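Local coordinates for protein probable thiosulfate sulfurtransferase (Thermus thermophilus, PDB 2EG4) that probably transfers sulfur from thiosulfate to an acceptor such as cyanide, as rhodaneses do, and binds a zinc ion, at residues 3-13 / 59-69; 79-89 / 115-123. One frame throughout, in Å; residues are numbered along the deposited sequence.

Contact 1: 3-13 / 59-69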
loop_
_atom_site.group_PDB
_atom_site.type_symbol
_atom_site.label_atom_id
_atom_site.label_comp_id
_atom_site.label_asym_id
_atom_site.label_seq_id
_atom_site.Cartn_x
_atom_site.Cartn_y
_atom_site.Cartn_z
ATOM N N LEU A 3 -5.720 15.436 -13.593
ATOM C CA LEU A 3 -4.385 14.872 -13.508
ATOM C C LEU A 3 -3.329 15.941 -13.324
ATOM O O LEU A 3 -3.451 17.056 -13.853
ATOM C CB LEU A 3 -4.056 14.119 -14.792
ATOM C CG LEU A 3 -4.987 12.983 -15.216
ATOM C CD1 LEU A 3 -4.655 12.543 -16.644
ATOM C CD2 LEU A 3 -4.807 11.821 -14.236
ATOM N N PRO A 4 -2.269 15.625 -12.564
ATOM C CA PRO A 4 -1.207 16.612 -12.370
ATOM C C PRO A 4 -0.382 16.705 -13.663
ATOM O O PRO A 4 -0.428 15.813 -14.504
ATOM C CB PRO A 4 -0.403 16.026 -11.210
ATOM C CG PRO A 4 -0.556 14.529 -11.418
ATOM C CD PRO A 4 -2.039 14.422 -11.734
ATOM N N GLU A 5 0.395 17.768 -13.820
ATOM C CA GLU A 5 1.190 17.932 -15.035
ATOM C C GLU A 5 2.405 17.028 -15.179
ATOM O O GLU A 5 3.102 16.735 -14.202
ATOM C CB GLU A 5 1.671 19.381 -15.164
ATOM C CG GLU A 5 0.555 20.376 -15.124
ATOM C CD GLU A 5 -0.514 20.050 -16.154
ATOM O OE1 GLU A 5 -0.180 20.042 -17.356
ATOM O OE2 GLU A 5 -1.669 19.796 -15.737
ATOM N N ASP A 6 2.646 16.603 -16.416
ATOM C CA ASP A 6 3.801 15.780 -16.789
ATOM C C ASP A 6 3.976 14.560 -15.916
ATOM O O ASP A 6 5.095 14.234 -15.496
ATOM C CB ASP A 6 5.083 16.608 -16.720
ATOM C CG ASP A 6 4.965 17.926 -17.455
ATOM O OD1 ASP A 6 4.703 17.903 -18.679
ATOM O OD2 ASP A 6 5.133 18.982 -16.802
ATOM N N ALA A 7 2.878 13.874 -15.650
ATOM C CA ALA A 7 2.954 12.704 -14.803
ATOM C C ALA A 7 3.450 11.485 -15.537
ATOM O O ALA A 7 3.351 11.382 -16.766
ATOM C CB ALA A 7 1.591 12.421 -14.202
ATOM N N VAL A 8 4.038 10.564 -14.777
ATOM C CA VAL A 8 4.439 9.301 -15.353
ATOM C C VAL A 8 3.280 8.437 -14.889
ATOM O O VAL A 8 2.882 8.479 -13.716
ATOM C CB VAL A 8 5.754 8.753 -14.772
ATOM C CG1 VAL A 8 5.976 7.323 -15.265
ATOM C CG2 VAL A 8 6.924 9.628 -15.240
ATOM N N LEU A 9 2.727 7.673 -15.817
ATOM C CA LEU A 9 1.599 6.809 -15.503
ATOM C C LEU A 9 2.065 5.384 -15.203
ATOM O O LEU A 9 2.928 4.852 -15.885
ATOM C CB LEU A 9 0.649 6.790 -16.704
ATOM C CG LEU A 9 0.041 8.151 -17.024
ATOM C CD1 LEU A 9 -0.612 8.135 -18.414
ATOM C CD2 LEU A 9 -0.955 8.502 -15.961
ATOM N N VAL A 10 1.478 4.784 -14.165
ATOM C CA VAL A 10 1.778 3.408 -13.760
ATOM C C VAL A 10 0.452 2.649 -13.681
ATOM O O VAL A 10 -0.449 3.037 -12.960
ATOM C CB VAL A 10 2.494 3.371 -12.391
ATOM C CG1 VAL A 10 2.663 1.913 -11.902
ATOM C CG2 VAL A 10 3.856 4.064 -12.549
ATOM N N ASP A 11 0.376 1.570 -14.453
ATOM C CA ASP A 11 -0.800 0.704 -14.592
ATOM C C ASP A 11 -0.578 -0.507 -13.676
ATOM O O ASP A 11 0.339 -1.296 -13.925
ATOM C CB ASP A 11 -0.828 0.255 -16.060
ATOM C CG ASP A 11 -2.102 -0.476 -16.454
ATOM O OD1 ASP A 11 -2.697 -1.187 -15.611
ATOM O OD2 ASP A 11 -2.484 -0.341 -17.648
ATOM N N THR A 12 -1.412 -0.677 -12.643
ATOM C CA THR A 12 -1.210 -1.798 -11.708
ATOM C C THR A 12 -2.058 -3.036 -11.997
ATOM O O THR A 12 -2.129 -3.957 -11.187
ATOM C CB THR A 12 -1.434 -1.324 -10.250
ATOM O OG1 THR A 12 -2.820 -1.054 -10.015
ATOM C CG2 THR A 12 -0.693 -0.020 -10.021
ATOM N N ARG A 13 -2.700 -3.068 -13.160
ATOM C CA ARG A 13 -3.523 -4.210 -13.531
ATOM C C ARG A 13 -2.653 -5.399 -13.916
ATOM O O ARG A 13 -1.450 -5.259 -14.142
ATOM C CB ARG A 13 -4.411 -3.843 -14.733
ATOM C CG ARG A 13 -5.373 -2.697 -14.433
ATOM C CD ARG A 13 -6.174 -2.346 -15.706
ATOM N NE ARG A 13 -5.270 -1.853 -16.756
ATOM C CZ ARG A 13 -5.564 -1.841 -18.057
ATOM N NH1 ARG A 13 -6.741 -2.300 -18.485
ATOM N NH2 ARG A 13 -4.682 -1.384 -18.936
ATOM N N GLY A 59 11.962 4.594 -15.160
ATOM C CA GLY A 59 11.973 5.999 -15.535
ATOM C C GLY A 59 10.924 6.788 -14.777
ATOM O O GLY A 59 10.253 7.660 -15.340
ATOM N N LEU A 60 10.779 6.476 -13.489
ATOM C CA LEU A 60 9.814 7.140 -12.633
ATOM C C LEU A 60 10.369 8.435 -12.069
ATOM O O LEU A 60 11.583 8.579 -11.866
ATOM C CB LEU A 60 9.402 6.230 -11.478
ATOM C CG LEU A 60 8.782 4.878 -11.801
ATOM C CD1 LEU A 60 8.301 4.216 -10.509
ATOM C CD2 LEU A 60 7.610 5.089 -12.755
ATOM N N ARG A 61 9.461 9.368 -11.818
ATOM C CA ARG A 61 9.774 10.681 -11.271
ATOM C C ARG A 61 8.437 11.311 -10.903
ATOM O O ARG A 61 7.417 10.996 -11.524
ATOM C CB ARG A 61 10.462 11.540 -12.325
ATOM C CG ARG A 61 9.688 11.603 -13.627
ATOM C CD ARG A 61 10.201 12.691 -14.547
ATOM N NE ARG A 61 9.381 12.799 -15.751
ATOM C CZ ARG A 61 8.083 13.091 -15.746
ATOM N NH1 ARG A 61 7.452 13.309 -14.596
ATOM N NH2 ARG A 61 7.415 13.157 -16.893
ATOM N N SER A 62 8.426 12.182 -9.900
ATOM C CA SER A 62 7.183 12.834 -9.496
ATOM C C SER A 62 6.695 13.786 -10.581
ATOM O O SER A 62 7.493 14.469 -11.234
ATOM C CB SER A 62 7.372 13.628 -8.213
ATOM O OG SER A 62 7.721 12.792 -7.136
ATOM N N PRO A 63 5.370 13.865 -10.778
ATOM C CA PRO A 63 4.348 13.117 -10.043
ATOM C C PRO A 63 4.042 11.817 -10.770
ATOM O O PRO A 63 4.225 11.713 -11.986
ATOM C CB PRO A 63 3.158 14.066 -10.073
ATOM C CG PRO A 63 3.251 14.602 -11.475
ATOM C CD PRO A 63 4.746 14.883 -11.647
ATOM N N VAL A 64 3.600 10.816 -10.018
ATOM C CA VAL A 64 3.245 9.535 -10.614
ATOM C C VAL A 64 1.759 9.313 -10.391
ATOM O O VAL A 64 1.234 9.521 -9.294
ATOM C CB VAL A 64 4.034 8.346 -9.980
ATOM C CG1 VAL A 64 3.499 6.991 -10.537
ATOM C CG2 VAL A 64 5.513 8.491 -10.305
ATOM N N VAL A 65 1.062 8.918 -11.451
ATOM C CA VAL A 65 -0.359 8.638 -11.336
ATOM C C VAL A 65 -0.529 7.142 -11.550
ATOM O O VAL A 65 -0.198 6.631 -12.615
ATOM C CB VAL A 65 -1.203 9.383 -12.409
ATOM C CG1 VAL A 65 -2.650 8.909 -12.344
ATOM C CG2 VAL A 65 -1.171 10.896 -12.134
ATOM N N LEU A 66 -1.019 6.446 -10.528
ATOM C CA LEU A 66 -1.219 5.003 -10.664
ATOM C C LEU A 66 -2.696 4.717 -10.928
ATOM O O LEU A 66 -3.571 5.305 -10.288
ATOM C CB LEU A 66 -0.785 4.258 -9.400
ATOM C CG LEU A 66 0.695 4.389 -8.996
ATOM C CD1 LEU A 66 0.853 5.543 -7.988
ATOM C CD2 LEU A 66 1.179 3.071 -8.373
ATOM N N TYR A 67 -2.987 3.805 -11.851
ATOM C CA TYR A 67 -4.384 3.513 -12.127
ATOM C C TYR A 67 -4.676 2.010 -12.190
ATOM O O TYR A 67 -3.800 1.202 -12.490
ATOM C CB TYR A 67 -4.832 4.206 -13.437
ATOM C CG TYR A 67 -4.212 3.653 -14.709
ATOM C CD1 TYR A 67 -4.791 2.572 -15.391
ATOM C CD2 TYR A 67 -3.048 4.218 -15.241
ATOM C CE1 TYR A 67 -4.220 2.068 -16.571
ATOM C CE2 TYR A 67 -2.472 3.730 -16.428
ATOM C CZ TYR A 67 -3.063 2.653 -17.083
ATOM O OH TYR A 67 -2.501 2.175 -18.249
ATOM N N ASP A 68 -5.919 1.655 -11.886
ATOM C CA ASP A 68 -6.379 0.272 -11.893
ATOM C C ASP A 68 -7.906 0.380 -11.998
ATOM O O ASP A 68 -8.475 1.483 -11.964
ATOM C CB ASP A 68 -5.953 -0.434 -10.595
ATOM C CG ASP A 68 -5.932 -1.953 -10.717
ATOM O OD1 ASP A 68 -6.678 -2.524 -11.545
ATOM O OD2 ASP A 68 -5.163 -2.573 -9.945
ATOM N N GLU A 69 -8.558 -0.751 -12.178
ATOM C CA GLU A 69 -10.006 -0.770 -12.303
ATOM C C GLU A 69 -10.578 -0.843 -10.889
ATOM O O GLU A 69 -10.748 -1.929 -10.316
ATOM C CB GLU A 69 -10.418 -1.970 -13.148
ATOM C CG GLU A 69 -11.926 -2.019 -13.464
ATOM C CD GLU A 69 -12.415 -0.685 -13.992
ATOM O OE1 GLU A 69 -11.789 -0.158 -14.938
ATOM O OE2 GLU A 69 -13.416 -0.152 -13.458
HETATM O O HOH W 1 7.481 15.780 -14.009
#

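Contact 2: 79-89 / 115-123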
loop_
_atom_site.group_PDB
_atom_site.type_symbol
_atom_site.label_atom_id
_atom_site.label_comp_id
_atom_site.label_asym_id
_atom_site.label_seq_id
_atom_site.Cartn_x
_atom_site.Cartn_y
_atom_site.Cartn_z
ATOM N N ALA A 79 0.997 1.806 -4.928
ATOM C CA ALA A 79 1.110 3.245 -4.698
ATOM C C ALA A 79 1.811 3.522 -3.375
ATOM O O ALA A 79 2.559 4.496 -3.247
ATOM C CB ALA A 79 -0.279 3.905 -4.704
ATOM N N PHE A 80 1.555 2.661 -2.403
ATOM C CA PHE A 80 2.173 2.809 -1.097
ATOM C C PHE A 80 3.694 2.706 -1.218
ATOM O O PHE A 80 4.418 3.518 -0.647
ATOM C CB PHE A 80 1.669 1.761 -0.118
ATOM C CG PHE A 80 2.242 1.934 1.264
ATOM C CD1 PHE A 80 1.848 3.013 2.061
ATOM C CD2 PHE A 80 3.246 1.086 1.722
ATOM C CE1 PHE A 80 2.454 3.245 3.293
ATOM C CE2 PHE A 80 3.860 1.314 2.963
ATOM C CZ PHE A 80 3.464 2.392 3.740
ATOM N N PHE A 81 4.179 1.728 -1.961
ATOM C CA PHE A 81 5.630 1.612 -2.135
ATOM C C PHE A 81 6.207 2.835 -2.853
ATOM O O PHE A 81 7.255 3.354 -2.467
ATOM C CB PHE A 81 5.981 0.364 -2.957
ATOM C CG PHE A 81 6.049 -0.897 -2.154
ATOM C CD1 PHE A 81 7.098 -1.106 -1.258
ATOM C CD2 PHE A 81 5.107 -1.890 -2.318
ATOM C CE1 PHE A 81 7.196 -2.306 -0.542
ATOM C CE2 PHE A 81 5.187 -3.105 -1.614
ATOM C CZ PHE A 81 6.245 -3.311 -0.718
ATOM N N LEU A 82 5.553 3.289 -3.932
ATOM C CA LEU A 82 6.108 4.430 -4.653
ATOM C C LEU A 82 6.130 5.690 -3.783
ATOM O O LEU A 82 7.113 6.437 -3.805
ATOM C CB LEU A 82 5.329 4.651 -5.966
ATOM C CG LEU A 82 5.917 3.939 -7.203
ATOM C CD1 LEU A 82 6.256 2.506 -6.883
ATOM C CD2 LEU A 82 4.943 4.011 -8.394
ATOM N N GLY A 83 5.067 5.911 -3.009
ATOM C CA GLY A 83 5.016 7.076 -2.136
ATOM C C GLY A 83 6.028 6.938 -0.998
ATOM O O GLY A 83 6.633 7.910 -0.543
ATOM N N LEU A 84 6.196 5.713 -0.529
ATOM C CA LEU A 84 7.153 5.422 0.548
ATOM C C LEU A 84 8.588 5.715 0.095
ATOM O O LEU A 84 9.465 6.019 0.915
ATOM C CB LEU A 84 7.006 3.958 0.964
ATOM C CG LEU A 84 7.982 3.436 2.038
ATOM C CD1 LEU A 84 7.785 4.174 3.361
ATOM C CD2 LEU A 84 7.748 1.950 2.228
ATOM N N GLY A 85 8.824 5.616 -1.209
ATOM C CA GLY A 85 10.132 5.910 -1.760
ATOM C C GLY A 85 10.311 7.395 -2.002
ATOM O O GLY A 85 11.328 7.808 -2.568
ATOM N N GLY A 86 9.311 8.192 -1.620
ATOM C CA GLY A 86 9.406 9.637 -1.778
ATOM C C GLY A 86 8.793 10.278 -3.014
ATOM O O GLY A 86 8.941 11.483 -3.227
ATOM N N LEU A 87 8.141 9.491 -3.856
ATOM C CA LEU A 87 7.507 10.065 -5.043
ATOM C C LEU A 87 6.153 10.648 -4.684
ATOM O O LEU A 87 5.499 10.182 -3.754
ATOM C CB LEU A 87 7.296 8.992 -6.102
ATOM C CG LEU A 87 8.534 8.421 -6.775
ATOM C CD1 LEU A 87 8.128 7.234 -7.642
ATOM C CD2 LEU A 87 9.197 9.507 -7.604
ATOM N N GLU A 88 5.738 11.685 -5.415
ATOM C CA GLU A 88 4.429 12.285 -5.215
ATOM C C GLU A 88 3.496 11.381 -6.028
ATOM O O GLU A 88 3.691 11.217 -7.219
ATOM C CB GLU A 88 4.415 13.714 -5.762
ATOM C CG GLU A 88 5.321 14.654 -4.962
ATOM C CD GLU A 88 5.018 14.609 -3.461
ATOM O OE1 GLU A 88 3.839 14.812 -3.086
ATOM O OE2 GLU A 88 5.958 14.375 -2.660
ATOM N N VAL A 89 2.525 10.758 -5.370
ATOM C CA VAL A 89 1.636 9.830 -6.065
ATOM C C VAL A 89 0.172 10.173 -5.977
ATOM O O VAL A 89 -0.284 10.820 -5.021
ATOM C CB VAL A 89 1.817 8.370 -5.524
ATOM C CG1 VAL A 89 3.247 7.929 -5.727
ATOM C CG2 VAL A 89 1.462 8.299 -4.041
ATOM N N ALA A 115 15.463 7.117 -4.503
ATOM C CA ALA A 115 14.422 7.026 -3.494
ATOM C C ALA A 115 14.914 7.558 -2.158
ATOM O O ALA A 115 16.098 7.477 -1.849
ATOM C CB ALA A 115 13.970 5.569 -3.339
ATOM N N LYS A 116 13.988 8.107 -1.383
ATOM C CA LYS A 116 14.265 8.631 -0.045
ATOM C C LYS A 116 13.076 8.161 0.785
ATOM O O LYS A 116 11.952 8.652 0.606
ATOM C CB LYS A 116 14.321 10.160 -0.057
ATOM C CG LYS A 116 14.665 10.773 1.286
ATOM C CD LYS A 116 16.076 10.406 1.695
ATOM C CE LYS A 116 16.483 11.100 2.980
ATOM N NZ LYS A 116 17.936 10.917 3.265
ATOM N N LEU A 117 13.300 7.214 1.691
ATOM C CA LEU A 117 12.197 6.682 2.489
ATOM C C LEU A 117 11.384 7.666 3.291
ATOM O O LEU A 117 11.915 8.473 4.053
ATOM C CB LEU A 117 12.670 5.608 3.467
ATOM C CG LEU A 117 12.990 4.194 2.991
ATOM C CD1 LEU A 117 13.004 3.281 4.221
ATOM C CD2 LEU A 117 11.955 3.693 1.990
ATOM N N ARG A 118 10.074 7.556 3.149
ATOM C CA ARG A 118 9.162 8.398 3.898
ATOM C C ARG A 118 8.794 7.572 5.130
ATOM O O ARG A 118 7.728 6.970 5.180
ATOM C CB ARG A 118 7.927 8.690 3.044
ATOM C CG ARG A 118 7.390 10.088 3.219
ATOM C CD ARG A 118 6.239 10.375 2.268
ATOM N NE ARG A 118 6.645 10.375 0.867
ATOM C CZ ARG A 118 6.152 11.210 -0.042
ATOM N NH1 ARG A 118 5.240 12.108 0.312
ATOM N NH2 ARG A 118 6.571 11.156 -1.299
ATOM N N ARG A 119 9.685 7.526 6.128
ATOM C CA ARG A 119 9.432 6.729 7.324
ATOM C C ARG A 119 8.115 7.078 7.985
ATOM O O ARG A 119 7.509 6.238 8.646
ATOM C CB ARG A 119 10.563 6.886 8.358
ATOM C CG ARG A 119 11.793 6.027 8.096
ATOM C CD ARG A 119 11.480 4.531 8.191
ATOM N NE ARG A 119 11.106 4.105 9.542
ATOM C CZ ARG A 119 11.946 4.017 10.571
ATOM N NH1 ARG A 119 13.229 4.321 10.419
ATOM N NH2 ARG A 119 11.498 3.628 11.757
ATOM N N ASP A 120 7.672 8.319 7.803
ATOM C CA ASP A 120 6.416 8.757 8.408
ATOM C C ASP A 120 5.192 7.991 7.901
ATOM O O ASP A 120 4.157 7.927 8.574
ATOM C CB ASP A 120 6.218 10.279 8.212
ATOM C CG ASP A 120 6.421 10.737 6.776
ATOM O OD1 ASP A 120 7.558 10.612 6.263
ATOM O OD2 ASP A 120 5.450 11.238 6.158
ATOM N N TRP A 121 5.304 7.408 6.715
ATOM C CA TRP A 121 4.196 6.640 6.141
ATOM C C TRP A 121 4.126 5.217 6.686
ATOM O O TRP A 121 3.113 4.529 6.587
ATOM C CB TRP A 121 4.397 6.520 4.631
ATOM C CG TRP A 121 3.880 7.663 3.830
ATOM C CD1 TRP A 121 3.777 8.967 4.224
ATOM C CD2 TRP A 121 3.377 7.600 2.488
ATOM N NE1 TRP A 121 3.230 9.724 3.203
ATOM C CE2 TRP A 121 2.976 8.909 2.130
ATOM C CE3 TRP A 121 3.228 6.562 1.553
ATOM C CZ2 TRP A 121 2.429 9.210 0.872
ATOM C CZ3 TRP A 121 2.690 6.851 0.307
ATOM C CH2 TRP A 121 2.293 8.172 -0.025
ATOM N N LEU A 122 5.230 4.784 7.262
ATOM C CA LEU A 122 5.373 3.415 7.702
ATOM C C LEU A 122 5.384 3.111 9.189
ATOM O O LEU A 122 5.716 3.958 10.000
ATOM C CB LEU A 122 6.695 2.911 7.110
ATOM C CG LEU A 122 7.279 1.543 7.436
ATOM C CD1 LEU A 122 6.493 0.481 6.700
ATOM C CD2 LEU A 122 8.762 1.511 7.026
ATOM N N LEU A 123 5.009 1.880 9.506
ATOM C CA LEU A 123 5.135 1.332 10.851
ATOM C C LEU A 123 6.005 0.062 10.731
ATOM O O LEU A 123 5.710 -0.832 9.941
ATOM C CB LEU A 123 3.796 0.879 11.428
ATOM C CG LEU A 123 2.844 1.952 11.920
ATOM C CD1 LEU A 123 1.580 1.259 12.408
ATOM C CD2 LEU A 123 3.494 2.767 13.029
#

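Contact 1: 3-13 / 59-69
Tyr-67 and Asp-11 meet through their first torsions. CG of Tyr-67 stands between its backbone N and carbonyl carbon (chi1 69°), which lays the ring face on Asp-11 CA as a CH-pi contact, 4.0 Å to the centroid. CG of Asp-11 is anti to its own N (chi1 -171°), and OD2 lies 2.6 Å from Tyr-67 OH in a weak hydrogen bond; the OH also bonds with Leu-23 N. Arg-13 grips the Asp-11 carboxylate side-on in a salt bridge, NE and NH2 using the syn lone pairs of OD1 and OD2, and NH2 also donates to Gly-21 O. Arg-13 N closes an Asx turn on OD1. Thr-12 OG1 donates to Asp-68 OD2 from above the carboxylate plane; Arg-74 pairs with the same oxygen. Parallel strands 8-11 and 64-67 lead away from this cluster; Val-10 N donates to Val-65 O at 2.9 Å, and Val-10 CG2 packs on Val-64 CG1. At the far end NH1 and NH2 of Arg-61 both hold Asp-6 O, while Val-8 CG2 sits over the guanidinium face. In this centre of the N-terminal rhodanese-like sheet, the apolar middle has polar groups at both ends; at the Asp-11 end the carboxylate probably stays ionised beside Arg-13.

Contact 2: 79-89 / 115-123
Trp-121 lies flat against Gly-83, its CZ3 3.4 Å from Gly-83 CA; with no side chain there, the ring can come this close. Phe-80 CE1 touches Trp-121 CE3, the ring planes near parallel (27°) but slid apart, barely overlapping. Arg-118 CD rests over the indole, on the same face as the Gly-83 carbonyl. The chain then bends at chi3 (-65°); NE makes a weak hydrogen bond to Gly-83 O at 2.8 Å, and NH2 a long salt bridge of 3.5 Å with Glu-88 OE2. Leu-84 CD1 lies 3.3 Å from Arg-118 O, and its CG packs on Leu-117 CD2. With an alanine in place of Arg-118, Gly-83 O would probably lose its side-chain donor and Glu-88 this positive partner, and the indole would be less covered. Backbone bonds position these groups: Arg-118 N donates to Leu-84 O and Lys-116 N to Gly-85 O. Further out, Phe-201 of helix 195-206 meets both rings, Trp-121 is backbone-bonded with Asn-213, and Glu-48 holds Leu-117 N. The loop between strand 89-92 and helix 125-129 thus packs on the C-terminal end of helix 73-84 and ties the two rhodanese-like halves; its N-H groups and the Arg-118 charge would probably suit the helix dipole.

Contact 1 and helix 73-84 belong to the N-terminal rhodanese-like half; contact 2 sets the loop between strand 89-92 and helix 125-129 on that helix, which follows strand 64-67 in the chain. Both are partly buried. The strand valines and Leu-66 are buried in contact 1, Gly-83 and Leu-84 in contact 2; Asp-6, Glu-88 and Lys-116 are exposed. Contact 1 relies on a ladder of backbone bonds and paired aliphatic side chains, with polar groups at its ends; contact 2 has fewer bonds and uses glycines, an indole and one arginine. They also touch: Val-64 N and Ser-62 OG probably bond to the backbone of Glu-88, and Leu-66 packs on Ala-79. Neither lies at the zinc site.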